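Local coordinates for protein CurJ (Moorea producens 3L, PDB 5TZ6) that is the dehydratase domain of a polyketide synthase module in curacin biosynthesis, here an inactive variant, and probably removes water from hydroxyacyl intermediates, including by vinylogous dehydration, at residues 258-263 and 282-287; 143-148 and 249-254; 91-96 and 108-113. The protein carries 1 engineered substitution. One frame throughout, in Å; residues are numbered along the deposited sequence.

Interaction 1: 258-263 and 282-287; sequences LLWCYT and FDQHGQ
Trp260 lays its CB over one face of the Phe282 ring, with CB 3.8 Å from the centroid of that ring. The two aromatic groups are nearly parallel, but slid so far apart that they barely overlap. It is CB, not the indole, that lies over the Phe282 face, in a CH-pi contact. Phe282 CG sits between its backbone N and carbonyl carbon (chi1 55°), which swings the ring across the strand beside it. Tyr262 CB meets the edge of the same ring at CE1, 4.0 Å away. Tyr262 OH is hydrogen-bonded to Glu194.

The backbones of Trp260 and Phe282 form an antiparallel hydrogen-bonded pair, Trp260 N to Phe282 O being 3.0 Å. Strands 258-267 and 274-282 are neighbouring antiparallel strands of the double hot dog fold of polyketide synthase dehydratases. Residues 283-287 turn away from this pair toward strand 288-300. Helix 151-157 lies against Trp260 and Tyr262.

The indole N-H is taken by the turn. Trp260 NE1 gives a hydrogen bond to Gln284 OE1 at 2.8 Å. The donor stands above the carbonyl plane of the amide, and the bond is bent to 147°. Amide and indole planes are almost perpendicular, at 85°. The Gln284 chain folds at chi2, and its NE2 packs against the Leu258 side chain, 3.1 Å from Leu258 CD1, a tight approach of an amide nitrogen to carbon. Leu258 CD2 in turn lies over one face of the indole, toward its rim.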
ATOM      1  N   LEU A 258       1.163  27.223 -23.396  1.00 89.90           N
ATOM      2  CA  LEU A 258      -0.044  27.971 -23.721  1.00 83.99           C
ATOM      3  C   LEU A 258      -1.154  27.014 -24.128  1.00 79.67           C
ATOM      4  O   LEU A 258      -0.955  26.170 -25.007  1.00 79.61           O
ATOM      5  CB  LEU A 258       0.232  28.981 -24.839  1.00 91.99           C
ATOM      6  CG  LEU A 258      -0.815  30.069 -25.075  1.00 94.88           C
ATOM      7  CD1 LEU A 258      -0.235  31.177 -25.951  1.00 95.12           C
ATOM      8  CD2 LEU A 258      -2.081  29.494 -25.697  1.00 92.16           C
ATOM      9  N   LEU A 259      -2.316  27.138 -23.485  1.00 74.02           N
ATOM     10  CA  LEU A 259      -3.483  26.346 -23.848  1.00 69.25           C
ATOM     11  C   LEU A 259      -4.685  27.262 -24.022  1.00 65.27           C
ATOM     12  O   LEU A 259      -4.690  28.406 -23.559  1.00 65.64           O
ATOM     13  CB  LEU A 259      -3.808  25.289 -22.783  1.00 65.26           C
ATOM     14  CG  LEU A 259      -2.688  24.342 -22.360  1.00 72.88           C
ATOM     15  CD1 LEU A 259      -3.226  23.354 -21.342  1.00 72.88           C
ATOM     16  CD2 LEU A 259      -2.084  23.622 -23.566  1.00 81.82           C
ATOM     17  N   TRP A 260      -5.714  26.745 -24.691  1.00 64.98           N
ATOM     18  CA  TRP A 260      -6.958  27.476 -24.879  1.00 68.36           C
ATOM     19  C   TRP A 260      -8.089  26.719 -24.198  1.00 69.99           C
ATOM     20  O   TRP A 260      -8.138  25.489 -24.253  1.00 75.82           O
ATOM     21  CB  TRP A 260      -7.283  27.665 -26.361  1.00 68.59           C
ATOM     22  CG  TRP A 260      -6.317  28.548 -27.099  1.00 76.58           C
ATOM     23  CD1 TRP A 260      -5.273  28.143 -27.882  1.00 81.19           C
ATOM     24  CD2 TRP A 260      -6.310  29.981 -27.135  1.00 73.92           C
ATOM     25  NE1 TRP A 260      -4.617  29.234 -28.397  1.00 92.00           N
ATOM     26  CE2 TRP A 260      -5.235  30.374 -27.956  1.00 83.66           C
ATOM     27  CE3 TRP A 260      -7.110  30.970 -26.555  1.00 69.89           C
ATOM     28  CZ2 TRP A 260      -4.939  31.709 -28.209  1.00 89.61           C
ATOM     29  CZ3 TRP A 260      -6.818  32.293 -26.808  1.00 84.72           C
ATOM     30  CH2 TRP A 260      -5.739  32.653 -27.627  1.00 93.86           C
ATOM     31  N   CYS A 261      -9.000  27.455 -23.567  1.00 62.87           N
ATOM     32  CA  CYS A 261     -10.126  26.868 -22.854  1.00 60.47           C
ATOM     33  C   CYS A 261     -11.415  27.529 -23.321  1.00 64.88           C
ATOM     34  O   CYS A 261     -11.635  28.716 -23.061  1.00 81.46           O
ATOM     35  CB  CYS A 261      -9.963  27.021 -21.344  1.00 63.14           C
ATOM     36  SG  CYS A 261     -11.369  26.371 -20.442  1.00 71.57           S
ATOM     37  N   TYR A 262     -12.278  26.760 -23.975  1.00 57.90           N
ATOM     38  CA  TYR A 262     -13.555  27.244 -24.477  1.00 52.07           C
ATOM     39  C   TYR A 262     -14.673  26.693 -23.607  1.00 54.79           C
ATOM     40  O   TYR A 262     -14.728  25.491 -23.350  1.00 58.73           O
ATOM     41  CB  TYR A 262     -13.757  26.829 -25.933  1.00 58.80           C
ATOM     42  CG  TYR A 262     -15.108  27.187 -26.512  1.00 69.94           C
ATOM     43  CD1 TYR A 262     -15.539  28.506 -26.557  1.00 67.68           C
ATOM     44  CD2 TYR A 262     -15.938  26.204 -27.046  1.00 69.49           C
ATOM     45  CE1 TYR A 262     -16.770  28.836 -27.094  1.00 74.04           C
ATOM     46  CE2 TYR A 262     -17.170  26.525 -27.590  1.00 70.65           C
ATOM     47  CZ  TYR A 262     -17.581  27.842 -27.610  1.00 79.82           C
ATOM     48  OH  TYR A 262     -18.806  28.169 -28.147  1.00 83.02           O
ATOM     49  N   THR A 263     -15.550  27.572 -23.141  1.00 64.06           N
ATOM     50  CA  THR A 263     -16.622  27.201 -22.231  1.00 58.29           C
ATOM     51  C   THR A 263     -17.922  27.798 -22.736  1.00 60.50           C
ATOM     52  O   THR A 263     -17.934  28.915 -23.262  1.00 67.42           O
ATOM     53  CB  THR A 263     -16.363  27.702 -20.797  1.00 63.59           C
ATOM     54  OG1 THR A 263     -15.163  27.115 -20.277  1.00 68.50           O
ATOM     55  CG2 THR A 263     -17.533  27.350 -19.890  1.00 63.80           C
ATOM     56  N   PHE A 282      -7.929  22.773 -25.164  1.00 62.54           N
ATOM     57  CA  PHE A 282      -7.237  22.292 -26.354  1.00 69.12           C
ATOM     58  C   PHE A 282      -5.922  23.035 -26.578  1.00 71.94           C
ATOM     59  O   PHE A 282      -5.621  24.058 -25.947  1.00 69.40           O
ATOM     60  CB  PHE A 282      -8.122  22.357 -27.611  1.00 71.62           C
ATOM     61  CG  PHE A 282      -8.689  23.705 -27.891  1.00 67.25           C
ATOM     62  CD1 PHE A 282      -9.839  24.132 -27.250  1.00 63.00           C
ATOM     63  CD2 PHE A 282      -8.077  24.546 -28.809  1.00 70.22           C
ATOM     64  CE1 PHE A 282     -10.364  25.382 -27.504  1.00 75.65           C
ATOM     65  CE2 PHE A 282      -8.596  25.796 -29.072  1.00 84.30           C
ATOM     66  CZ  PHE A 282      -9.741  26.217 -28.418  1.00 85.48           C
ATOM     67  N   ASP A 283      -5.156  22.471 -27.514  1.00 76.22           N
ATOM     68  CA  ASP A 283      -3.788  22.821 -27.868  1.00 83.29           C
ATOM     69  C   ASP A 283      -3.702  24.113 -28.667  1.00 88.12           C
ATOM     70  O   ASP A 283      -4.678  24.592 -29.252  1.00 83.26           O
ATOM     71  CB  ASP A 283      -3.161  21.704 -28.708  1.00 96.56           C
ATOM     72  CG  ASP A 283      -1.791  21.306 -28.221  1.00112.26           C
ATOM     73  OD1 ASP A 283      -1.243  22.023 -27.358  1.00124.78           O
ATOM     74  OD2 ASP A 283      -1.261  20.283 -28.708  1.00107.21           O
ATOM     75  N   GLN A 284      -2.476  24.645 -28.728  1.00 95.72           N
ATOM     76  CA  GLN A 284      -2.193  25.777 -29.598  1.00107.75           C
ATOM     77  C   GLN A 284      -2.500  25.434 -31.049  1.00107.57           C
ATOM     78  O   GLN A 284      -2.915  26.304 -31.825  1.00113.13           O
ATOM     79  CB  GLN A 284      -0.721  26.166 -29.461  1.00124.54           C
ATOM     80  CG  GLN A 284      -0.372  27.554 -29.952  1.00142.31           C
ATOM     81  CD  GLN A 284      -0.833  28.623 -28.972  1.00146.73           C
ATOM     82  OE1 GLN A 284      -1.876  29.251 -29.151  1.00148.09           O
ATOM     83  NE2 GLN A 284      -0.054  28.815 -27.910  1.00148.37           N
ATOM     84  N   HIS A 285      -2.278  24.177 -31.435  1.00105.68           N
ATOM     85  CA  HIS A 285      -2.624  23.657 -32.749  1.00 98.96           C
ATOM     86  C   HIS A 285      -4.054  23.143 -32.839  1.00 94.51           C
ATOM     87  O   HIS A 285      -4.504  22.809 -33.939  1.00 97.82           O
ATOM     88  CB  HIS A 285      -1.651  22.550 -33.156  1.00102.63           C
ATOM     89  CG  HIS A 285      -0.225  22.994 -33.184  1.00124.34           C
ATOM     90  ND1 HIS A 285       0.512  23.195 -32.038  1.00120.11           N
ATOM     91  CD2 HIS A 285       0.590  23.311 -34.217  1.00116.36           C
ATOM     92  CE1 HIS A 285       1.726  23.601 -32.364  1.00122.94           C
ATOM     93  NE2 HIS A 285       1.799  23.679 -33.681  1.00119.02           N
ATOM     94  N   GLY A 286      -4.771  23.045 -31.724  1.00 87.66           N
ATOM     95  CA  GLY A 286      -6.134  22.569 -31.756  1.00 83.87           C
ATOM     96  C   GLY A 286      -6.329  21.131 -31.342  1.00 93.37           C
ATOM     97  O   GLY A 286      -7.468  20.652 -31.354  1.00 88.60           O
ATOM     98  N   GLN A 287      -5.263  20.417 -31.005  1.00 93.55           N
ATOM     99  CA  GLN A 287      -5.428  19.084 -30.447  1.00 93.02           C
ATOM    100  C   GLN A 287      -6.162  19.173 -29.119  1.00 90.67           C
ATOM    101  O   GLN A 287      -5.718  19.863 -28.195  1.00 86.25           O
ATOM    102  CB  GLN A 287      -4.074  18.398 -30.278  1.00 98.98           C
ATOM    103  CG  GLN A 287      -3.526  17.810 -31.569  1.00113.82           C
ATOM    104  CD  GLN A 287      -2.008  17.774 -31.605  1.00131.63           C
ATOM    105  OE1 GLN A 287      -1.340  18.661 -31.072  1.00130.30           O
ATOM    106  NE2 GLN A 287      -1.455  16.742 -32.239  1.00137.24           N
TER

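Interaction 2: 143-148 and 249-254; sequences NAEQSL and TFYNSS
Gln146 NE2 gives a hydrogen bond to Asn252 OD1 at 2.7 Å. The bond bends to 152°. The acceptor lies in the amide plane of Gln146, while the donor is tilted 17° from the carbonyl plane of Asn252. The two amide groups are nearly coplanar. The Asn252 amide is directed to the loop 143-148 by a chi1 of 57°, with CG flanked by both backbone N and carbonyl carbon. The Gln146 chain bends at chi2 to meet it. On the way the Gln146 amide passes Tyr251, with NE2 3.9 Å from Tyr251 CB.

Tyr251 fills the middle of the contact. It sits just past strand 239-250, one of the strands of the hot dog-type fold. The partner segment is part of the connection between strand 132-141 and helix 151-157. The contact thus ties this connection to the end of a strand about a hundred residues later. Strand 288-300 adds Leu288 and Gln291 against the Tyr251 side chain.

The phenol hydroxyl is the second polar link. Tyr251 OH donates to Glu145 OE2 at 2.8 Å, arriving from well above the carboxylate plane. Glu145 and Tyr251 cross at about a right angle, and Glu145 CG passes 3.8 Å from Tyr251 CE1. The glutamate chain is extended beyond CG, which lets its carboxylate reach the far end of the phenol. Ala144 CA lies at the ring edge, 4.2 Å from Tyr251 CD1. Over one face of the ring stands Thr249 CG2, two residues back in the same segment.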
ATOM      1  N   ASN A 143     -11.643   6.623 -25.939  1.00 95.46           N
ATOM      2  CA  ASN A 143     -10.999   6.676 -27.240  1.00113.55           C
ATOM      3  C   ASN A 143     -10.721   8.123 -27.630  1.00107.94           C
ATOM      4  O   ASN A 143     -11.238   9.069 -27.025  1.00 97.07           O
ATOM      5  CB  ASN A 143     -11.853   5.971 -28.298  1.00123.79           C
ATOM      6  CG  ASN A 143     -13.334   6.159 -28.061  1.00118.20           C
ATOM      7  OD1 ASN A 143     -13.878   7.239 -28.275  1.00110.13           O
ATOM      8  ND2 ASN A 143     -13.998   5.098 -27.606  1.00117.48           N
ATOM      9  N   ALA A 144      -9.875   8.284 -28.641  1.00111.60           N
ATOM     10  CA  ALA A 144      -9.515   9.608 -29.116  1.00120.29           C
ATOM     11  C   ALA A 144     -10.651  10.185 -29.949  1.00129.65           C
ATOM     12  O   ALA A 144     -11.407   9.457 -30.595  1.00137.58           O
ATOM     13  CB  ALA A 144      -8.228   9.558 -29.938  1.00126.59           C
ATOM     14  N   GLU A 145     -10.774  11.513 -29.912  1.00135.96           N
ATOM     15  CA  GLU A 145     -11.885  12.193 -30.571  1.00152.86           C
ATOM     16  C   GLU A 145     -11.448  13.567 -31.058  1.00156.00           C
ATOM     17  O   GLU A 145     -12.226  14.527 -31.033  1.00152.13           O
ATOM     18  CB  GLU A 145     -13.082  12.336 -29.627  1.00160.00           C
ATOM     19  CG  GLU A 145     -13.422  11.085 -28.839  1.00170.66           C
ATOM     20  CD  GLU A 145     -14.607  11.290 -27.918  1.00172.12           C
ATOM     21  OE1 GLU A 145     -15.755  11.284 -28.411  1.00177.22           O
ATOM     22  OE2 GLU A 145     -14.389  11.465 -26.700  1.00164.02           O
ATOM     23  N   GLN A 146     -10.204  13.680 -31.507  1.00164.25           N
ATOM     24  CA  GLN A 146      -9.608  14.989 -31.761  1.00169.89           C
ATOM     25  C   GLN A 146      -9.675  15.429 -33.226  1.00184.36           C
ATOM     26  O   GLN A 146      -9.212  14.712 -34.114  1.00195.74           O
ATOM     27  CB  GLN A 146      -8.154  14.980 -31.277  1.00167.78           C
ATOM     28  CG  GLN A 146      -8.023  15.091 -29.762  1.00148.57           C
ATOM     29  CD  GLN A 146      -6.894  14.250 -29.198  1.00144.07           C
ATOM     30  OE1 GLN A 146      -6.923  13.019 -29.271  1.00147.41           O
ATOM     31  NE2 GLN A 146      -5.892  14.912 -28.627  1.00136.22           N
ATOM     32  N   SER A 147     -10.254  16.605 -33.477  1.00205.34           N
ATOM     33  CA  SER A 147     -10.865  17.433 -32.430  1.00201.96           C
ATOM     34  C   SER A 147     -12.054  18.273 -32.969  1.00194.28           C
ATOM     35  O   SER A 147     -13.192  17.821 -32.839  1.00199.58           O
ATOM     36  CB  SER A 147      -9.817  18.331 -31.762  1.00208.16           C
ATOM     37  OG  SER A 147      -8.569  17.674 -31.633  1.00219.22           O
ATOM     38  N   LEU A 148     -11.852  19.457 -33.574  1.00168.24           N
ATOM     39  CA  LEU A 148     -10.558  20.072 -33.896  1.00156.04           C
ATOM     40  C   LEU A 148     -10.682  21.374 -34.705  1.00156.77           C
ATOM     41  O   LEU A 148     -10.286  21.387 -35.871  1.00158.24           O
ATOM     42  CB  LEU A 148      -9.691  19.091 -34.693  1.00152.01           C
ATOM     43  CG  LEU A 148      -8.205  19.364 -34.956  1.00143.98           C
ATOM     44  CD1 LEU A 148      -7.733  20.655 -34.305  1.00141.60           C
ATOM     45  CD2 LEU A 148      -7.367  18.187 -34.477  1.00131.21           C
ATOM     46  N   THR A 249     -13.193  13.904 -19.904  1.00 45.06           N
ATOM     47  CA  THR A 249     -12.336  13.082 -20.743  1.00 59.43           C
ATOM     48  C   THR A 249     -10.952  13.706 -20.847  1.00 55.14           C
ATOM     49  O   THR A 249     -10.815  14.885 -21.200  1.00 50.28           O
ATOM     50  CB  THR A 249     -12.937  12.888 -22.137  1.00 57.30           C
ATOM     51  OG1 THR A 249     -14.277  12.401 -22.015  1.00 61.71           O
ATOM     52  CG2 THR A 249     -12.106  11.892 -22.944  1.00 61.18           C
ATOM     53  N   PHE A 250      -9.940  12.912 -20.516  1.00 48.62           N
ATOM     54  CA  PHE A 250      -8.542  13.254 -20.711  1.00 51.38           C
ATOM     55  C   PHE A 250      -8.038  12.507 -21.940  1.00 60.12           C
ATOM     56  O   PHE A 250      -8.100  11.272 -21.989  1.00 65.91           O
ATOM     57  CB  PHE A 250      -7.724  12.881 -19.476  1.00 55.00           C
ATOM     58  CG  PHE A 250      -6.236  12.993 -19.666  1.00 60.36           C
ATOM     59  CD1 PHE A 250      -5.610  14.234 -19.729  1.00 60.27           C
ATOM     60  CD2 PHE A 250      -5.459  11.852 -19.784  1.00 62.75           C
ATOM     61  CE1 PHE A 250      -4.232  14.323 -19.898  1.00 63.82           C
ATOM     62  CE2 PHE A 250      -4.085  11.936 -19.959  1.00 67.28           C
ATOM     63  CZ  PHE A 250      -3.472  13.174 -20.017  1.00 67.57           C
ATOM     64  N   TYR A 251      -7.554  13.257 -22.930  1.00 55.75           N
ATOM     65  CA  TYR A 251      -7.045  12.695 -24.179  1.00 63.53           C
ATOM     66  C   TYR A 251      -5.531  12.506 -24.146  1.00 59.06           C
ATOM     67  O   TYR A 251      -5.040  11.392 -24.337  1.00 70.51           O
ATOM     68  CB  TYR A 251      -7.461  13.589 -25.355  1.00 66.62           C
ATOM     69  CG  TYR A 251      -8.960  13.672 -25.520  1.00 70.85           C
ATOM     70  CD1 TYR A 251      -9.648  12.719 -26.257  1.00 81.43           C
ATOM     71  CD2 TYR A 251      -9.690  14.683 -24.913  1.00 70.64           C
ATOM     72  CE1 TYR A 251     -11.019  12.779 -26.402  1.00 85.18           C
ATOM     73  CE2 TYR A 251     -11.067  14.755 -25.050  1.00 72.88           C
ATOM     74  CZ  TYR A 251     -11.724  13.802 -25.795  1.00 78.27           C
ATOM     75  OH  TYR A 251     -13.088  13.866 -25.936  1.00 75.89           O
ATOM     76  N   ASN A 252      -4.779  13.579 -23.916  1.00 65.70           N
ATOM     77  CA  ASN A 252      -3.328  13.490 -23.819  1.00 81.46           C
ATOM     78  C   ASN A 252      -2.796  14.748 -23.147  1.00 79.85           C
ATOM     79  O   ASN A 252      -3.422  15.808 -23.205  1.00 81.49           O
ATOM     80  CB  ASN A 252      -2.680  13.298 -25.198  1.00 99.71           C
ATOM     81  CG  ASN A 252      -3.038  14.405 -26.173  1.00108.18           C
ATOM     82  OD1 ASN A 252      -3.856  14.209 -27.074  1.00102.37           O
ATOM     83  ND2 ASN A 252      -2.432  15.575 -25.996  1.00110.92           N
ATOM     84  N   SER A 253      -1.633  14.618 -22.514  1.00 84.22           N
ATOM     85  CA  SER A 253      -1.022  15.744 -21.823  1.00 88.92           C
ATOM     86  C   SER A 253      -0.246  16.607 -22.813  1.00 89.02           C
ATOM     87  O   SER A 253       0.322  16.112 -23.789  1.00 93.80           O
ATOM     88  CB  SER A 253      -0.100  15.252 -20.705  1.00 99.22           C
ATOM     89  OG  SER A 253       0.023  16.223 -19.680  1.00110.62           O
ATOM     90  N   SER A 254      -0.234  17.913 -22.555  1.00 86.65           N
ATOM     91  CA  SER A 254       0.365  18.897 -23.451  1.00 92.90           C
ATOM     92  C   SER A 254       1.680  19.436 -22.899  1.00100.08           C
ATOM     93  O   SER A 254       1.719  19.965 -21.783  1.00102.89           O
ATOM     94  CB  SER A 254      -0.604  20.052 -23.697  1.00 89.35           C
ATOM     95  OG  SER A 254      -0.065  20.976 -24.623  1.00100.13           O
TER

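Interaction 3: 91-96 and 108-113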
ATOM      1  N   THR A  91      -3.900  11.673   5.061  1.00 60.50           N
ATOM      2  CA  THR A  91      -3.782  10.538   4.153  1.00 55.47           C
ATOM      3  C   THR A  91      -4.993  10.480   3.231  1.00 58.41           C
ATOM      4  O   THR A  91      -6.141  10.489   3.689  1.00 58.31           O
ATOM      5  CB  THR A  91      -3.648   9.224   4.924  1.00 62.98           C
ATOM      6  OG1 THR A  91      -2.463   9.253   5.727  1.00 68.25           O
ATOM      7  CG2 THR A  91      -3.556   8.051   3.955  1.00 62.11           C
ATOM      8  N   VAL A  92      -4.732  10.398   1.930  1.00 54.44           N
ATOM      9  CA  VAL A  92      -5.764  10.348   0.904  1.00 51.45           C
ATOM     10  C   VAL A  92      -5.615   9.053   0.127  1.00 54.07           C
ATOM     11  O   VAL A  92      -4.510   8.706  -0.309  1.00 62.99           O
ATOM     12  CB  VAL A  92      -5.677  11.556  -0.044  1.00 55.79           C
ATOM     13  CG1 VAL A  92      -6.698  11.422  -1.158  1.00 46.30           C
ATOM     14  CG2 VAL A  92      -5.895  12.836   0.735  1.00 52.84           C
ATOM     15  N   GLN A  93      -6.725   8.342  -0.046  1.00 52.52           N
ATOM     16  CA  GLN A  93      -6.745   7.090  -0.783  1.00 50.54           C
ATOM     17  C   GLN A  93      -7.772   7.168  -1.900  1.00 56.02           C
ATOM     18  O   GLN A  93      -8.842   7.772  -1.739  1.00 47.78           O
ATOM     19  CB  GLN A  93      -7.069   5.905   0.118  1.00 45.12           C
ATOM     20  CG  GLN A  93      -6.035   5.599   1.176  1.00 46.08           C
ATOM     21  CD  GLN A  93      -6.476   4.452   2.061  1.00 56.54           C
ATOM     22  OE1 GLN A  93      -7.672   4.189   2.196  1.00 60.60           O
ATOM     23  NE2 GLN A  93      -5.515   3.747   2.649  1.00 60.02           N
ATOM     24  N   VAL A  94      -7.406   6.592  -3.042  1.00 54.06           N
ATOM     25  CA  VAL A  94      -8.324   6.296  -4.132  1.00 48.56           C
ATOM     26  C   VAL A  94      -8.654   4.815  -4.066  1.00 59.70           C
ATOM     27  O   VAL A  94      -7.750   3.968  -4.071  1.00 67.39           O
ATOM     28  CB  VAL A  94      -7.712   6.660  -5.493  1.00 51.39           C
ATOM     29  CG1 VAL A  94      -8.674   6.292  -6.616  1.00 48.72           C
ATOM     30  CG2 VAL A  94      -7.372   8.141  -5.537  1.00 52.28           C
ATOM     31  N   VAL A  95      -9.942   4.500  -4.027  1.00 59.45           N
ATOM     32  CA  VAL A  95     -10.418   3.128  -3.917  1.00 58.39           C
ATOM     33  C   VAL A  95     -11.200   2.816  -5.182  1.00 61.23           C
ATOM     34  O   VAL A  95     -12.194   3.491  -5.489  1.00 62.53           O
ATOM     35  CB  VAL A  95     -11.281   2.917  -2.664  1.00 51.18           C
ATOM     36  CG1 VAL A  95     -11.602   1.443  -2.484  1.00 51.60           C
ATOM     37  CG2 VAL A  95     -10.569   3.472  -1.435  1.00 44.61           C
ATOM     38  N   LEU A  96     -10.730   1.820  -5.925  1.00 52.07           N
ATOM     39  CA  LEU A  96     -11.309   1.417  -7.198  1.00 53.76           C
ATOM     40  C   LEU A  96     -11.946   0.039  -7.041  1.00 61.09           C
ATOM     41  O   LEU A  96     -11.259  -0.939  -6.727  1.00 65.28           O
ATOM     42  CB  LEU A  96     -10.245   1.400  -8.299  1.00 53.09           C
ATOM     43  CG  LEU A  96      -9.459   2.674  -8.611  1.00 55.50           C
ATOM     44  CD1 LEU A  96      -8.568   2.445  -9.818  1.00 54.12           C
ATOM     45  CD2 LEU A  96     -10.394   3.853  -8.855  1.00 52.97           C
ATOM     46  N   ILE A 108     -11.160   9.233  -0.705  1.00 48.25           N
ATOM     47  CA  ILE A 108     -11.403   9.445   0.719  1.00 53.29           C
ATOM     48  C   ILE A 108     -10.110   9.923   1.373  1.00 51.39           C
ATOM     49  O   ILE A 108      -9.029   9.856   0.788  1.00 52.82           O
ATOM     50  CB  ILE A 108     -11.900   8.169   1.432  1.00 50.92           C
ATOM     51  CG1 ILE A 108     -10.762   7.159   1.575  1.00 45.75           C
ATOM     52  CG2 ILE A 108     -13.068   7.545   0.681  1.00 48.73           C
ATOM     53  CD1 ILE A 108     -11.145   5.950   2.393  1.00 49.03           C
ATOM     54  N   SER A 109     -10.230  10.401   2.612  1.00 51.95           N
ATOM     55  CA  SER A 109      -9.064  10.788   3.400  1.00 55.61           C
ATOM     56  C   SER A 109      -9.343  10.593   4.885  1.00 60.85           C
ATOM     57  O   SER A 109     -10.491  10.440   5.314  1.00 62.72           O
ATOM     58  CB  SER A 109      -8.665  12.239   3.137  1.00 60.31           C
ATOM     59  OG  SER A 109      -9.551  13.108   3.810  1.00 61.26           O
ATOM     60  N   PHE A 110      -8.265  10.614   5.668  1.00 57.35           N
ATOM     61  CA  PHE A 110      -8.315  10.417   7.112  1.00 59.31           C
ATOM     62  C   PHE A 110      -6.982  10.852   7.706  1.00 57.79           C
ATOM     63  O   PHE A 110      -5.982  10.990   6.994  1.00 68.43           O
ATOM     64  CB  PHE A 110      -8.625   8.957   7.480  1.00 67.30           C
ATOM     65  CG  PHE A 110      -7.710   7.945   6.830  1.00 70.09           C
ATOM     66  CD1 PHE A 110      -8.049   7.361   5.619  1.00 71.29           C
ATOM     67  CD2 PHE A 110      -6.519   7.572   7.436  1.00 73.04           C
ATOM     68  CE1 PHE A 110      -7.214   6.425   5.018  1.00 65.56           C
ATOM     69  CE2 PHE A 110      -5.682   6.636   6.844  1.00 71.64           C
ATOM     70  CZ  PHE A 110      -6.031   6.063   5.633  1.00 68.15           C
ATOM     71  N   ASP A 111      -6.982  11.077   9.019  1.00 87.03           N
ATOM     72  CA  ASP A 111      -5.798  11.553   9.724  1.00102.75           C
ATOM     73  C   ASP A 111      -5.007  10.335  10.190  1.00116.93           C
ATOM     74  O   ASP A 111      -5.484   9.560  11.025  1.00114.59           O
ATOM     75  CB  ASP A 111      -6.197  12.437  10.901  1.00112.25           C
ATOM     76  CG  ASP A 111      -5.076  13.353  11.358  1.00130.20           C
ATOM     77  OD1 ASP A 111      -3.900  12.935  11.308  1.00136.52           O
ATOM     78  OD2 ASP A 111      -5.375  14.491  11.780  1.00137.58           O
ATOM     79  N   ASP A 112      -3.795  10.170   9.653  1.00136.12           N
ATOM     80  CA  ASP A 112      -3.025   8.960   9.928  1.00145.24           C
ATOM     81  C   ASP A 112      -2.480   8.960  11.351  1.00147.45           C
ATOM     82  O   ASP A 112      -2.453   7.916  12.013  1.00147.21           O
ATOM     83  CB  ASP A 112      -1.893   8.814   8.909  1.00154.48           C
ATOM     84  CG  ASP A 112      -1.623   7.364   8.543  1.00158.40           C
ATOM     85  OD1 ASP A 112      -1.845   6.480   9.396  1.00161.93           O
ATOM     86  OD2 ASP A 112      -1.201   7.107   7.396  1.00158.38           O
ATOM     87  N   SER A 113      -2.039  10.118  11.839  1.00149.10           N
ATOM     88  CA  SER A 113      -1.505  10.235  13.192  1.00156.43           C
ATOM     89  C   SER A 113      -2.669  10.201  14.176  1.00160.73           C
ATOM     90  O   SER A 113      -3.452  11.153  14.255  1.00161.52           O
ATOM     91  CB  SER A 113      -0.690  11.516  13.339  1.00157.00           C
ATOM     92  OG  SER A 113       0.159  11.449  14.472  1.00162.82           O
TER
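Backbone bonds join Thr91 to Phe110 and Gln93 to Ile108, each as an antiparallel hydrogen-bonded pair. Thr91 N to Phe110 O measures 2.9 Å. Between them Val92 and Ser109 form a non-hydrogen-bonded pair, with Thr91 O and Ser109 CA 3.0 Å apart in a CA-H...O contact.

Side-chain packing centres on Phe110. The ring reaches across to the neighbouring strand because chi1 is 53°. Thr91 CB stands over one face, 4.1 Å from the ring centroid. Thr91 CG2 meets Phe110 CZ at 3.6 Å. The Gln93 amide comes to the ring edge, with OE1 3.6 Å from Phe110 CE1, its plane almost perpendicular to the ring. With an alanine here in place of Phe110, Thr91 CG2 and the Gln93 amide would probably be left without the ring they pack on. On the other face of the hairpin, Val92 CG2 meets Ser109 CB at 3.7 Å.

Polar side-chain bonds are few across the pair. Thr91 OG1 donates to Asp112 OD2 at 3.0 Å, though Asp112 is poorly ordered. Ser109 OG is held by His134 and Arg90. The Gln93 amide bonds to Glu27 and, in the second subunit, to Ser18 and Gln17.

Strands 90-99 and 102-110 form a beta hairpin of the hot dog-type fold, and its Gln93, Ile108 and Phe110 face meets the other subunit of the dimer.

How the interactions relate
Interaction 3 comes first along the chain, then interaction 2, then interaction 1. Interactions 1 and 2 are neighbours, with centres about 11 Å apart. They touch through Asp283 OD1 and Ser254 OG, 3.2 Å apart in a probable hydrogen bond. Strand 239-250, used by interaction 2, is followed in the chain by strand 258-267, used by interaction 1. Interaction 3 lies apart: its centre is about 34 Å from that of interaction 1, across the chain's centre, and about 30 Å from that of interaction 2. Interactions 1 and 3 lie in different halves of what is probably a double hot dog fold. The strands of all three belong to a run of antiparallel strands linked edge to edge, with interaction 3 at the subunit interface and interactions 1 and 2 away from it.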